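Local atomic coordinates of branched-chain-amino-acid aminotransferase (Deinococcus radiodurans, PDB entry 3UZO), a protein that probably transfers amino groups between leucine, isoleucine or valine and 2-oxoglutarate with the help of pyridoxal 5'-phosphate, in branched-chain amino acid synthesis. Residues R106-P111 against H196-A201; F185-Y190 against G312-G317; R83-S88 against Y345-A350; H61-S66 against V151-G156. All blocks are in the same frame, centred on the assembly; numbering follows the deposited sequence.

Contact 1 (R106-P111 against H196-A201); sequences RRLLMP and HGTGAA
The C-terminal end of helix 94-107 meets the loop that leads to the cofactor lysine, and Arg107 and Thr198 carry the join. Arg107 sets off with CG anti to its backbone N (chi1 -175°) and bends at chi2, which lays the guanidinium across the loop. CG2 of Thr198 sits over the centre of one face of that group, 3.8 Å from Arg107 CZ, and the two side chains cross at about a right angle. Arg107 NH2 gives a weak, bent hydrogen bond to Gly197 O (3.1 Å, 128° at the hydrogen), and His196 O lies farther off at the edge of the guanidinium plane. The other terminal nitrogen, NH1, is bonded to Ala209 O of the second subunit, so the arginine spans from a loop of its own chain to helix 204-219 of the partner. At the root of the side chain, Arg107 CB rests 4.3 Å from Ala201 CB. Thr198 OG1 turns to Asn206. Segment 196-201 folds as a type I turn from Thr198 to Ala201, just before Lys202, which binds pyridoxal phosphate; on the other segment the helix closes in a Schellman motif, Leu109 at C-prime, with Leu109 N bonded to Arg106 O and Met110 N to Cys105 O.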
loop_
_atom_site.group_PDB
_atom_site.type_symbol
_atom_site.label_atom_id
_atom_site.label_comp_id
_atom_site.label_asym_id
_atom_site.label_seq_id
_atom_site.Cartn_x
_atom_site.Cartn_y
_atom_site.Cartn_z
ATOM N N ARG A 106 -7.602 8.989 -8.747
ATOM C CA ARG A 106 -9.010 8.632 -8.696
ATOM C C ARG A 106 -9.217 7.355 -7.881
ATOM O O ARG A 106 -10.127 7.281 -7.055
ATOM C CB ARG A 106 -9.528 8.430 -10.117
ATOM C CG ARG A 106 -10.988 8.766 -10.312
ATOM C CD ARG A 106 -11.286 8.824 -11.791
ATOM N NE ARG A 106 -10.284 9.629 -12.476
ATOM C CZ ARG A 106 -10.148 9.692 -13.795
ATOM N NH1 ARG A 106 -10.957 8.992 -14.580
ATOM N NH2 ARG A 106 -9.205 10.455 -14.330
ATOM N N ARG A 107 -8.361 6.362 -8.106
ATOM C CA ARG A 107 -8.465 5.077 -7.415
ATOM C C ARG A 107 -8.307 5.163 -5.901
ATOM O O ARG A 107 -8.850 4.331 -5.173
ATOM C CB ARG A 107 -7.450 4.081 -7.992
ATOM C CG ARG A 107 -7.558 2.664 -7.434
ATOM C CD ARG A 107 -8.981 2.089 -7.587
ATOM N NE ARG A 107 -9.051 0.651 -7.302
ATOM C CZ ARG A 107 -9.174 0.104 -6.092
ATOM N NH1 ARG A 107 -9.247 0.853 -5.002
ATOM N NH2 ARG A 107 -9.228 -1.216 -5.973
ATOM N N LEU A 108 -7.578 6.167 -5.422
ATOM C CA LEU A 108 -7.382 6.332 -3.988
ATOM C C LEU A 108 -8.123 7.544 -3.416
ATOM O O LEU A 108 -7.815 8.010 -2.318
ATOM C CB LEU A 108 -5.893 6.443 -3.669
ATOM C CG LEU A 108 -5.048 5.208 -4.002
ATOM C CD1 LEU A 108 -3.679 5.352 -3.345
ATOM C CD2 LEU A 108 -5.735 3.952 -3.496
ATOM N N LEU A 109 -9.098 8.043 -4.171
ATOM C CA LEU A 109 -9.894 9.195 -3.754
ATOM C C LEU A 109 -9.062 10.446 -3.490
ATOM O O LEU A 109 -9.361 11.223 -2.584
ATOM C CB LEU A 109 -10.717 8.842 -2.510
ATOM C CG LEU A 109 -11.994 8.010 -2.721
ATOM C CD1 LEU A 109 -11.757 6.888 -3.718
ATOM C CD2 LEU A 109 -12.452 7.456 -1.379
ATOM N N MET A 110 -8.013 10.639 -4.279
ATOM C CA MET A 110 -7.170 11.822 -4.133
ATOM C C MET A 110 -7.510 12.775 -5.274
ATOM O O MET A 110 -7.899 12.336 -6.354
ATOM C CB MET A 110 -5.680 11.450 -4.192
ATOM C CG MET A 110 -5.254 10.456 -3.117
ATOM S SD MET A 110 -3.473 10.369 -2.841
ATOM C CE MET A 110 -2.974 9.343 -4.218
ATOM N N PRO A 111 -7.377 14.092 -5.043
ATOM C CA PRO A 111 -7.672 15.111 -6.058
ATOM C C PRO A 111 -6.781 14.966 -7.288
ATOM O O PRO A 111 -5.583 14.702 -7.172
ATOM C CB PRO A 111 -7.442 16.423 -5.309
ATOM C CG PRO A 111 -6.392 16.055 -4.289
ATOM C CD PRO A 111 -6.884 14.711 -3.802
ATOM N N HIS A 196 -8.696 -7.799 -8.216
ATOM C CA HIS A 196 -9.478 -6.572 -8.315
ATOM C C HIS A 196 -9.001 -5.553 -7.291
ATOM O O HIS A 196 -9.799 -4.956 -6.554
ATOM C CB HIS A 196 -10.957 -6.890 -8.112
ATOM C CG HIS A 196 -11.500 -7.855 -9.120
ATOM N ND1 HIS A 196 -11.643 -7.535 -10.453
ATOM C CD2 HIS A 196 -11.899 -9.143 -8.998
ATOM C CE1 HIS A 196 -12.107 -8.583 -11.109
ATOM N NE2 HIS A 196 -12.271 -9.572 -10.250
ATOM N N GLY A 197 -7.684 -5.367 -7.257
ATOM C CA GLY A 197 -7.081 -4.429 -6.332
ATOM C C GLY A 197 -6.589 -3.159 -7.005
ATOM O O GLY A 197 -7.230 -2.625 -7.910
ATOM N N THR A 198 -5.422 -2.692 -6.574
ATOM C CA THR A 198 -4.843 -1.460 -7.093
ATOM C C THR A 198 -3.701 -1.692 -8.075
ATOM O O THR A 198 -2.923 -0.783 -8.353
ATOM C CB THR A 198 -4.323 -0.601 -5.928
ATOM O OG1 THR A 198 -3.427 -1.384 -5.129
ATOM C CG2 THR A 198 -5.476 -0.138 -5.057
ATOM N N GLY A 199 -3.609 -2.910 -8.601
ATOM C CA GLY A 199 -2.541 -3.243 -9.529
ATOM C C GLY A 199 -2.452 -2.412 -10.796
ATOM O O GLY A 199 -1.386 -2.327 -11.406
ATOM N N ALA A 200 -3.560 -1.800 -11.207
ATOM C CA ALA A 200 -3.564 -0.985 -12.417
ATOM C C ALA A 200 -3.181 0.464 -12.137
ATOM O O ALA A 200 -3.053 1.267 -13.058
ATOM C CB ALA A 200 -4.943 -1.039 -13.084
ATOM N N ALA A 201 -3.015 0.797 -10.863
ATOM C CA ALA A 201 -2.651 2.153 -10.468
ATOM C C ALA A 201 -1.221 2.153 -9.940
ATOM O O ALA A 201 -0.753 1.158 -9.397
ATOM C CB ALA A 201 -3.613 2.663 -9.394
#

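Contact 2 (F185-Y190 against G312-G317); sequences FITSDY and GGIQHG
Ile186 lies alongside the aliphatic part of Gln315, both side chains pointing the same way: its CG1 is 3.8 Å from Gln315 CB, and its CD1 reaches on to Gln315 CG. CG1 is anti to the backbone N of Ile186 (chi1 -178°), which carries the chain along its neighbour. Phe185 and Ile314 project from the other face of the sheet. The two strands run parallel, and three nearly straight bonds join them: Phe185 N to Gly313 O, Gln315 N to Phe185 O at 2.9 Å, and Thr187 N to Gln315 O at 2.8 Å. The carbonyls are also approached by CA-H groups, Ile314 CA lying 3.3 Å from Phe185 O. At Thr187 a side-chain contact joins the backbone bonding. Thr187 OG1 is 3.0 Å from His316 ND1 and, more weakly, 3.4 Å from Gln315 O, two candidates for one proton, while Thr187 CG2 packs 3.7 Å from His316 CE1. Strand 183-186 is thus held between two parallel neighbours, 309-316 described here and 224-225, to which Ile186 is bonded through its backbone. Ile186 packs on Ala217 of helix 204-219, and strand 319-322 also pairs with 309-316.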
loop_
_atom_site.group_PDB
_atom_site.type_symbol
_atom_site.label_atom_id
_atom_site.label_comp_id
_atom_site.label_asym_id
_atom_site.label_seq_id
_atom_site.Cartn_x
_atom_site.Cartn_y
_atom_site.Cartn_z
ATOM N N PHE A 185 14.951 -13.497 -14.388
ATOM C CA PHE A 185 13.856 -13.245 -13.469
ATOM C C PHE A 185 13.332 -14.588 -12.962
ATOM O O PHE A 185 13.557 -15.628 -13.591
ATOM C CB PHE A 185 12.750 -12.454 -14.182
ATOM C CG PHE A 185 13.167 -11.063 -14.596
ATOM C CD1 PHE A 185 14.075 -10.870 -15.633
ATOM C CD2 PHE A 185 12.673 -9.948 -13.926
ATOM C CE1 PHE A 185 14.490 -9.582 -15.998
ATOM C CE2 PHE A 185 13.079 -8.655 -14.282
ATOM C CZ PHE A 185 13.990 -8.474 -15.319
ATOM N N ILE A 186 12.638 -14.562 -11.829
ATOM C CA ILE A 186 12.120 -15.781 -11.230
ATOM C C ILE A 186 10.668 -15.646 -10.760
ATOM O O ILE A 186 10.249 -14.587 -10.285
ATOM C CB ILE A 186 13.021 -16.196 -10.037
ATOM C CG1 ILE A 186 12.533 -17.501 -9.423
ATOM C CG2 ILE A 186 13.063 -15.068 -9.001
ATOM C CD1 ILE A 186 13.528 -18.105 -8.404
ATOM N N THR A 187 9.908 -16.727 -10.910
ATOM C CA THR A 187 8.509 -16.761 -10.502
ATOM C C THR A 187 8.437 -16.722 -8.983
ATOM O O THR A 187 9.419 -17.029 -8.303
ATOM C CB THR A 187 7.818 -18.055 -11.000
ATOM O OG1 THR A 187 7.796 -18.065 -12.431
ATOM C CG2 THR A 187 6.395 -18.143 -10.479
ATOM N N SER A 188 7.281 -16.337 -8.455
ATOM C CA SER A 188 7.081 -16.271 -7.015
ATOM C C SER A 188 5.663 -16.662 -6.622
ATOM O O SER A 188 4.716 -16.473 -7.393
ATOM C CB SER A 188 7.360 -14.856 -6.501
ATOM O OG SER A 188 7.135 -14.780 -5.105
ATOM N N ASP A 189 5.530 -17.223 -5.423
ATOM C CA ASP A 189 4.228 -17.612 -4.888
ATOM C C ASP A 189 3.501 -16.363 -4.396
ATOM O O ASP A 189 2.274 -16.354 -4.275
ATOM C CB ASP A 189 4.395 -18.579 -3.711
ATOM C CG ASP A 189 4.752 -19.989 -4.153
ATOM O OD1 ASP A 189 5.092 -20.812 -3.276
ATOM O OD2 ASP A 189 4.683 -20.276 -5.368
ATOM N N TYR A 190 4.266 -15.312 -4.106
ATOM C CA TYR A 190 3.683 -14.064 -3.611
ATOM C C TYR A 190 2.997 -13.254 -4.705
ATOM O O TYR A 190 3.295 -13.413 -5.892
ATOM C CB TYR A 190 4.759 -13.188 -2.962
ATOM C CG TYR A 190 5.297 -13.710 -1.658
ATOM C CD1 TYR A 190 6.557 -14.309 -1.588
ATOM C CD2 TYR A 190 4.560 -13.585 -0.483
ATOM C CE1 TYR A 190 7.071 -14.770 -0.379
ATOM C CE2 TYR A 190 5.065 -14.043 0.736
ATOM C CZ TYR A 190 6.322 -14.633 0.780
ATOM O OH TYR A 190 6.830 -15.074 1.984
ATOM N N GLY A 312 17.094 -12.874 -20.129
ATOM C CA GLY A 312 17.896 -14.014 -20.530
ATOM C C GLY A 312 17.084 -15.279 -20.365
ATOM O O GLY A 312 16.907 -16.050 -21.306
ATOM N N GLY A 313 16.575 -15.478 -19.157
ATOM C CA GLY A 313 15.772 -16.650 -18.885
ATOM C C GLY A 313 14.846 -16.433 -17.711
ATOM O O GLY A 313 15.007 -15.478 -16.945
ATOM N N ILE A 314 13.870 -17.319 -17.563
ATOM C CA ILE A 314 12.930 -17.214 -16.462
ATOM C C ILE A 314 12.909 -18.510 -15.671
ATOM O O ILE A 314 12.725 -19.589 -16.233
ATOM C CB ILE A 314 11.496 -16.923 -16.957
ATOM C CG1 ILE A 314 11.451 -15.581 -17.694
ATOM C CG2 ILE A 314 10.536 -16.902 -15.775
ATOM C CD1 ILE A 314 10.048 -15.162 -18.108
ATOM N N GLN A 315 13.099 -18.400 -14.361
ATOM C CA GLN A 315 13.067 -19.572 -13.499
ATOM C C GLN A 315 11.650 -19.741 -12.959
ATOM O O GLN A 315 11.083 -18.824 -12.361
ATOM C CB GLN A 315 14.024 -19.414 -12.314
ATOM C CG GLN A 315 14.050 -20.627 -11.388
ATOM C CD GLN A 315 15.044 -21.681 -11.837
ATOM O OE1 GLN A 315 14.829 -22.877 -11.646
ATOM N NE2 GLN A 315 16.145 -21.238 -12.423
ATOM N N HIS A 316 11.077 -20.911 -13.193
ATOM C CA HIS A 316 9.748 -21.216 -12.693
ATOM C C HIS A 316 9.918 -22.577 -12.036
ATOM O O HIS A 316 10.122 -23.584 -12.717
ATOM C CB HIS A 316 8.735 -21.276 -13.838
ATOM C CG HIS A 316 7.331 -21.531 -13.387
ATOM N ND1 HIS A 316 6.735 -20.817 -12.370
ATOM C CD2 HIS A 316 6.406 -22.427 -13.809
ATOM C CE1 HIS A 316 5.505 -21.262 -12.185
ATOM N NE2 HIS A 316 5.280 -22.239 -13.046
ATOM N N GLY A 317 9.864 -22.606 -10.710
ATOM C CA GLY A 317 10.049 -23.868 -10.025
ATOM C C GLY A 317 11.466 -24.335 -10.295
ATOM O O GLY A 317 12.414 -23.573 -10.119
#

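Contact 3 (R83-S88 against Y345-A350); sequences RCADGS and YGDKEA
Close approaches to one carbonyl bring Cys84 and Tyr345 together. Cys84 SG stands anti to its own carbonyl carbon (chi1 -58°) and comes 3.3 Å from Tyr345 O, which Cys84 CA also approaches in a CA-H...O contact of 3.4 Å. SG then lies 4.0 Å from Gly346 CA, where a Schellman motif ends helix 331-344. The Tyr345 ring offers an edge to Arg83 O, with CD2 3.7 Å from that oxygen; its hydroxyl is bonded to Gly140 O. Water supplies a polar link: one molecule accepts from Ala85 N at 3.0 Å and donates to Tyr345 O, at 2.6 Å, and to Asp347 OD1, at 2.7 Å; Asp347 OD2 is hydrogen-bonded to Tyr136 OH. Hydrogen bonds inside 83-88 shape the loop. Asp86 OD2 closes an Asx turn by accepting from Ser88 N, which meets it from above the carboxylate plane, while Ser88 OG donates to its syn lone pair at 2.7 Å. Arg83 NH2 makes a salt bridge to Glu130 and also donates to Gly87 O. The chemistry implies a hydrated surface junction between a hairpin turn and a helix end, in which a water bridges the two backbones, while the buried Arg83 O finds no hydrogen-bonding partner in the model.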
loop_
_atom_site.group_PDB
_atom_site.type_symbol
_atom_site.label_atom_id
_atom_site.label_comp_id
_atom_site.label_asym_id
_atom_site.label_seq_id
_atom_site.Cartn_x
_atom_site.Cartn_y
_atom_site.Cartn_z
ATOM N N ARG A 83 18.814 14.916 -23.003
ATOM C CA ARG A 83 19.605 15.919 -23.714
ATOM C C ARG A 83 19.862 15.395 -25.126
ATOM O O ARG A 83 20.476 14.344 -25.295
ATOM C CB ARG A 83 20.938 16.140 -22.997
ATOM C CG ARG A 83 21.862 17.159 -23.654
ATOM C CD ARG A 83 22.016 18.381 -22.755
ATOM N NE ARG A 83 21.053 19.418 -23.078
ATOM C CZ ARG A 83 20.819 20.496 -22.331
ATOM N NH1 ARG A 83 21.470 20.692 -21.189
ATOM N NH2 ARG A 83 19.942 21.395 -22.745
ATOM N N CYS A 84 19.386 16.117 -26.134
ATOM C CA CYS A 84 19.578 15.700 -27.521
ATOM C C CYS A 84 20.940 16.169 -28.040
ATOM O O CYS A 84 21.557 17.069 -27.464
ATOM C CB CYS A 84 18.473 16.279 -28.405
ATOM S SG CYS A 84 16.790 15.833 -27.918
ATOM N N ALA A 85 21.398 15.558 -29.126
ATOM C CA ALA A 85 22.680 15.920 -29.721
ATOM C C ALA A 85 22.698 17.379 -30.170
ATOM O O ALA A 85 23.726 18.052 -30.074
ATOM C CB ALA A 85 22.989 15.006 -30.901
ATOM N N ASP A 86 21.561 17.876 -30.647
ATOM C CA ASP A 86 21.506 19.254 -31.107
ATOM C C ASP A 86 21.434 20.255 -29.970
ATOM O O ASP A 86 21.319 21.453 -30.203
ATOM C CB ASP A 86 20.327 19.457 -32.078
ATOM C CG ASP A 86 18.970 19.343 -31.404
ATOM O OD1 ASP A 86 17.957 19.512 -32.111
ATOM O OD2 ASP A 86 18.905 19.085 -30.186
ATOM N N GLY A 87 21.509 19.769 -28.734
ATOM C CA GLY A 87 21.459 20.666 -27.594
ATOM C C GLY A 87 20.089 20.850 -26.959
ATOM O O GLY A 87 19.996 21.333 -25.831
ATOM N N SER A 88 19.025 20.474 -27.666
ATOM C CA SER A 88 17.672 20.618 -27.116
ATOM C C SER A 88 17.399 19.560 -26.047
ATOM O O SER A 88 18.199 18.643 -25.863
ATOM C CB SER A 88 16.619 20.503 -28.223
ATOM O OG SER A 88 16.592 19.204 -28.783
ATOM N N TYR A 345 16.008 10.351 -27.285
ATOM C CA TYR A 345 17.156 11.247 -27.365
ATOM C C TYR A 345 17.183 12.168 -28.580
ATOM O O TYR A 345 18.141 12.910 -28.760
ATOM C CB TYR A 345 18.465 10.464 -27.318
ATOM C CG TYR A 345 18.826 9.969 -25.946
ATOM C CD1 TYR A 345 18.442 8.698 -25.519
ATOM C CD2 TYR A 345 19.546 10.777 -25.061
ATOM C CE1 TYR A 345 18.766 8.244 -24.247
ATOM C CE2 TYR A 345 19.874 10.334 -23.790
ATOM C CZ TYR A 345 19.481 9.070 -23.387
ATOM O OH TYR A 345 19.797 8.629 -22.125
ATOM N N GLY A 346 16.143 12.114 -29.403
ATOM C CA GLY A 346 16.073 12.974 -30.576
ATOM C C GLY A 346 16.847 12.532 -31.802
ATOM O O GLY A 346 17.061 13.328 -32.724
ATOM N N ASP A 347 17.274 11.277 -31.840
ATOM C CA ASP A 347 18.022 10.799 -32.997
ATOM C C ASP A 347 17.115 10.200 -34.058
ATOM O O ASP A 347 17.538 9.976 -35.194
ATOM C CB ASP A 347 19.066 9.771 -32.575
ATOM C CG ASP A 347 20.161 10.380 -31.741
ATOM O OD1 ASP A 347 20.686 11.439 -32.138
ATOM O OD2 ASP A 347 20.498 9.800 -30.694
ATOM N N LYS A 348 15.870 9.933 -33.685
ATOM C CA LYS A 348 14.909 9.377 -34.620
ATOM C C LYS A 348 13.646 10.211 -34.589
ATOM O O LYS A 348 13.280 10.766 -33.558
ATOM C CB LYS A 348 14.572 7.928 -34.258
ATOM C CG LYS A 348 15.711 6.950 -34.473
ATOM C CD LYS A 348 15.299 5.553 -34.026
ATOM C CE LYS A 348 16.398 4.539 -34.288
ATOM N NZ LYS A 348 16.720 4.427 -35.738
ATOM N N GLU A 349 12.972 10.283 -35.725
ATOM C CA GLU A 349 11.744 11.051 -35.824
ATOM C C GLU A 349 10.751 10.560 -34.778
ATOM O O GLU A 349 10.470 9.369 -34.686
ATOM C CB GLU A 349 11.150 10.897 -37.223
ATOM C CG GLU A 349 9.948 11.772 -37.484
ATOM C CD GLU A 349 9.417 11.605 -38.892
ATOM O OE1 GLU A 349 8.983 10.486 -39.235
ATOM O OE2 GLU A 349 9.439 12.592 -39.657
ATOM N N ALA A 350 10.229 11.482 -33.982
ATOM C CA ALA A 350 9.265 11.131 -32.950
ATOM C C ALA A 350 7.859 11.116 -33.525
ATOM O O ALA A 350 7.543 11.903 -34.417
ATOM C CB ALA A 350 9.332 12.134 -31.821
HETATM O O HOH W 1 19.807 13.542 -30.642
#

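Contact 4 (H61-S66 against V151-G156); sequences HLAEGS and VGDNIG
Ser66 packs on Val151 where the type I turn Ala63-Ser66, which ends strand 59-63 and leads into helix 67-70, meets the loop after strand 141-151. Its CB lies 3.8 Å from Val151 CA. From there OG, anti to its own carbonyl carbon (chi1 -67°), turns back over the turn and gives a hydrogen bond to Ala63 O at 2.7 Å. That carbonyl also accepts from Ser66 N, so two bonds grip it, while OG at the same time touches Val151 CA at 3.5 Å. Nearby, the Val151 and Leu62 side chains cross at about a right angle, Val151 CG1 lying 4.0 Å from Leu62 CB. The methyl of Ala63 presses against the glycine backbone, 3.4 Å from Gly152 C, and against the carboxylate of Asp153. Farther along, Gly65 CA makes a CA-H...O contact with Asn154 O. The loop carries Ile155, which touches a bound glutamate and whose carbonyl is bonded to Tyr71, another residue of that pocket. Residues 61-63 pair antiparallel with a strand of the second subunit, so the sheet runs on across the interface. Two waters complete the seam: one donates to Asp153 OD2 and accepts weakly from Gly65 N, and the other accepts from both Ala63 N and Gly152 N, 2.9 Å from the latter.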
loop_
_atom_site.group_PDB
_atom_site.type_symbol
_atom_site.label_atom_id
_atom_site.label_comp_id
_atom_site.label_asym_id
_atom_site.label_seq_id
_atom_site.Cartn_x
_atom_site.Cartn_y
_atom_site.Cartn_z
ATOM N N HIS A 61 7.296 17.710 5.126
ATOM C CA HIS A 61 6.868 17.929 6.503
ATOM C C HIS A 61 5.365 17.659 6.553
ATOM O O HIS A 61 4.593 18.327 5.870
ATOM C CB HIS A 61 7.170 19.373 6.902
ATOM C CG HIS A 61 8.578 19.791 6.610
ATOM N ND1 HIS A 61 9.654 19.345 7.347
ATOM C CD2 HIS A 61 9.091 20.569 5.629
ATOM C CE1 HIS A 61 10.770 19.829 6.831
ATOM N NE2 HIS A 61 10.456 20.574 5.786
ATOM N N LEU A 62 4.950 16.668 7.333
ATOM C CA LEU A 62 3.527 16.337 7.411
ATOM C C LEU A 62 3.034 15.870 8.768
ATOM O O LEU A 62 3.818 15.438 9.614
ATOM C CB LEU A 62 3.156 15.277 6.369
ATOM C CG LEU A 62 4.138 14.193 5.908
ATOM C CD1 LEU A 62 5.093 13.740 7.013
ATOM C CD2 LEU A 62 3.314 13.033 5.370
ATOM N N ALA A 63 1.715 15.945 8.948
ATOM C CA ALA A 63 1.069 15.547 10.195
ATOM C C ALA A 63 1.397 14.098 10.507
ATOM O O ALA A 63 1.446 13.258 9.607
ATOM C CB ALA A 63 -0.440 15.735 10.087
ATOM N N GLU A 64 1.629 13.811 11.784
ATOM C CA GLU A 64 1.974 12.462 12.217
ATOM C C GLU A 64 0.886 11.467 11.857
ATOM O O GLU A 64 1.157 10.276 11.705
ATOM C CB GLU A 64 2.228 12.428 13.733
ATOM C CG GLU A 64 1.021 12.802 14.595
ATOM C CD GLU A 64 1.382 12.938 16.070
ATOM O OE1 GLU A 64 2.564 12.724 16.413
ATOM O OE2 GLU A 64 0.490 13.262 16.884
ATOM N N GLY A 65 -0.341 11.956 11.716
ATOM C CA GLY A 65 -1.444 11.079 11.365
ATOM C C GLY A 65 -1.805 11.086 9.886
ATOM O O GLY A 65 -2.835 10.525 9.499
ATOM N N SER A 66 -0.964 11.707 9.056
ATOM C CA SER A 66 -1.224 11.782 7.615
ATOM C C SER A 66 -1.592 10.417 7.028
ATOM O O SER A 66 -0.964 9.408 7.348
ATOM C CB SER A 66 0.002 12.344 6.881
ATOM O OG SER A 66 0.234 13.705 7.219
ATOM N N VAL A 151 -2.267 14.318 3.291
ATOM C CA VAL A 151 -1.679 14.863 4.511
ATOM C C VAL A 151 -2.712 15.529 5.420
ATOM O O VAL A 151 -3.915 15.465 5.155
ATOM C CB VAL A 151 -0.571 15.878 4.178
ATOM C CG1 VAL A 151 0.508 15.209 3.315
ATOM C CG2 VAL A 151 -1.166 17.080 3.466
ATOM N N GLY A 152 -2.233 16.167 6.487
ATOM C CA GLY A 152 -3.126 16.813 7.434
ATOM C C GLY A 152 -3.507 15.873 8.564
ATOM O O GLY A 152 -3.416 14.651 8.424
ATOM N N ASP A 153 -3.944 16.439 9.686
ATOM C CA ASP A 153 -4.336 15.652 10.851
ATOM C C ASP A 153 -5.430 14.627 10.559
ATOM O O ASP A 153 -6.411 14.921 9.878
ATOM C CB ASP A 153 -4.779 16.591 11.977
ATOM C CG ASP A 153 -3.610 17.333 12.607
ATOM O OD1 ASP A 153 -3.832 18.380 13.255
ATOM O OD2 ASP A 153 -2.465 16.859 12.464
ATOM N N ASN A 154 -5.259 13.422 11.097
ATOM C CA ASN A 154 -6.223 12.348 10.882
ATOM C C ASN A 154 -5.864 11.104 11.698
ATOM O O ASN A 154 -4.719 10.952 12.125
ATOM C CB ASN A 154 -6.254 12.006 9.389
ATOM C CG ASN A 154 -7.139 10.823 9.072
ATOM O OD1 ASN A 154 -6.763 9.668 9.294
ATOM N ND2 ASN A 154 -8.326 11.102 8.554
ATOM N N ILE A 155 -6.841 10.229 11.929
ATOM C CA ILE A 155 -6.595 8.989 12.662
ATOM C C ILE A 155 -7.403 7.822 12.111
ATOM O O ILE A 155 -6.956 6.679 12.154
ATOM C CB ILE A 155 -6.920 9.107 14.170
ATOM C CG1 ILE A 155 -8.385 9.501 14.362
ATOM C CG2 ILE A 155 -5.984 10.093 14.825
ATOM C CD1 ILE A 155 -8.862 9.383 15.794
ATOM N N GLY A 156 -8.596 8.095 11.602
ATOM C CA GLY A 156 -9.404 7.014 11.066
ATOM C C GLY A 156 -9.167 6.783 9.586
ATOM O O GLY A 156 -8.718 7.685 8.877
HETATM O O HOH W 2 0.107 17.688 7.167
HETATM O O HOH W 3 -2.080 13.891 12.808
#

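From the N terminus, the chain passes 61-66 and then 83-88 before either has met its partner. Contact 4 closes first, when 151-156 returns to the turn after strand 59-63; by then 106-111 has opened contact 1, so the two cross, with centres about 20 Å apart. Contact 1 closes at 196-201, after 185-190 has opened contact 2, and these cross in turn. Contact 2 closes at 312-317 within the mixed sheet. Contact 3 closes last, at 345-350, enclosing contacts 1 and 2 and crossing contact 4. Contacts 1, 2 and 4 also touch the second subunit, whereas contact 3 joins the antiparallel sheet's hairpin to the loop that follows helix 331-344.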